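Local coordinates for protein putative enoyl-CoA hydratase/isomerase (Mycobacterium abscessus, PDB 4MI2) that probably acts as a crotonase-family isomerase on a CoA thioester in phenylacetate degradation, at residues R79-P82 / A83-M86. Sequence-based numbering, arbitrary orientation.
Sequences RDDP and AHAM
The imidazole of His84 takes the Asp81 carboxylate at its edge and the methyl of Ala83 on one face, CB standing 4.2 Å above the plane over the ring centre. The motif is a type I beta turn over Asp81-His84, with Pro82 and Ala83 at its corners, in the loop that joins helix 71-80 to helix 87-102 of this crotonase-family chain. His84 ND1 donates to Asp81 OD2 at 2.7 Å along a nearly straight line. The oxygen lies in the ring plane; ND1 meets it on its syn side but 31° out of the carboxylate plane, and the two planes are steeply turned, 75° apart. The first torsion of Asp81 (chi1 -175°) sets CG opposite the backbone N and beside the carbonyl carbon, which brings OD2 to ND1. In the backbone, His84 N donates to Asp81 O at 3.0 Å, so the same two residues are tied twice. A longer bond from Ala85 N to Pro82 O, 3.3 Å, closes the next, overlapping turn, with the donor well above the carbonyl plane. Ala85 is buried against Leu78, whereas His84 packs on Gln241 of the second subunit, whose side-chain oxygen also accepts a hydrogen bond from Met86 N; the turn thus lies at the subunit interface. The other carboxylate oxygen is bridged back to the backbone: one water donates to Asp81 OD1 at 2.7 Å and accepts from Ala83 N at 3.1 Å.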
# COMPACT_ATOMS: atom_id res chain seq x y z
N ARG B 79 -29.51 9.95 -23.97
CA ARG B 79 -30.23 10.54 -25.10
C ARG B 79 -31.17 11.64 -24.66
O ARG B 79 -31.39 12.60 -25.39
CB ARG B 79 -31.00 9.47 -25.86
CG ARG B 79 -30.10 8.59 -26.71
CD ARG B 79 -30.84 7.40 -27.28
NE ARG B 79 -29.97 6.60 -28.14
CZ ARG B 79 -30.31 5.43 -28.69
NH1 ARG B 79 -31.51 4.90 -28.46
NH2 ARG B 79 -29.44 4.79 -29.46
N ASP B 80 -31.74 11.51 -23.47
CA ASP B 80 -32.64 12.54 -22.97
C ASP B 80 -31.90 13.83 -22.62
O ASP B 80 -32.38 14.93 -22.95
CB ASP B 80 -33.40 12.04 -21.74
CG ASP B 80 -34.36 13.08 -21.20
OD1 ASP B 80 -35.15 13.62 -22.00
OD2 ASP B 80 -34.31 13.36 -19.98
N ASP B 81 -30.75 13.71 -21.98
CA ASP B 81 -30.04 14.87 -21.43
C ASP B 81 -28.59 14.48 -21.07
O ASP B 81 -28.30 14.17 -19.91
CB ASP B 81 -30.80 15.42 -20.21
CG ASP B 81 -30.19 16.69 -19.65
OD1 ASP B 81 -29.35 17.33 -20.31
OD2 ASP B 81 -30.57 17.05 -18.51
N PRO B 82 -27.69 14.48 -22.07
CA PRO B 82 -26.30 14.04 -21.87
C PRO B 82 -25.57 14.76 -20.74
O PRO B 82 -24.77 14.14 -20.03
CB PRO B 82 -25.61 14.33 -23.22
CG PRO B 82 -26.59 15.12 -24.03
CD PRO B 82 -27.96 14.86 -23.47
N ALA B 83 -25.84 16.05 -20.58
CA ALA B 83 -25.19 16.86 -19.55
C ALA B 83 -25.43 16.35 -18.13
O ALA B 83 -24.62 16.59 -17.23
CB ALA B 83 -25.65 18.31 -19.66
N HIS B 84 -26.55 15.66 -17.91
CA HIS B 84 -26.90 15.16 -16.59
C HIS B 84 -27.06 13.63 -16.54
O HIS B 84 -27.62 13.10 -15.59
CB HIS B 84 -28.17 15.86 -16.12
CG HIS B 84 -28.04 17.35 -16.08
ND1 HIS B 84 -28.78 18.18 -16.89
CD2 HIS B 84 -27.24 18.15 -15.34
CE1 HIS B 84 -28.44 19.44 -16.64
NE2 HIS B 84 -27.51 19.44 -15.71
N ALA B 85 -26.50 12.93 -17.53
CA ALA B 85 -26.69 11.48 -17.64
C ALA B 85 -26.09 10.70 -16.47
O ALA B 85 -26.49 9.56 -16.23
CB ALA B 85 -26.14 10.96 -18.96
N MET B 86 -25.13 11.29 -15.76
CA MET B 86 -24.48 10.62 -14.64
C MET B 86 -24.98 11.09 -13.28
O MET B 86 -24.34 10.80 -12.28
CB MET B 86 -22.96 10.76 -14.73
CG MET B 86 -22.36 10.14 -15.99
SD MET B 86 -22.76 8.39 -16.22
CE MET B 86 -21.59 7.59 -15.13
O HOH W 1 -27.57 17.94 -22.30
O HOH W 2 -23.26 13.47 -17.65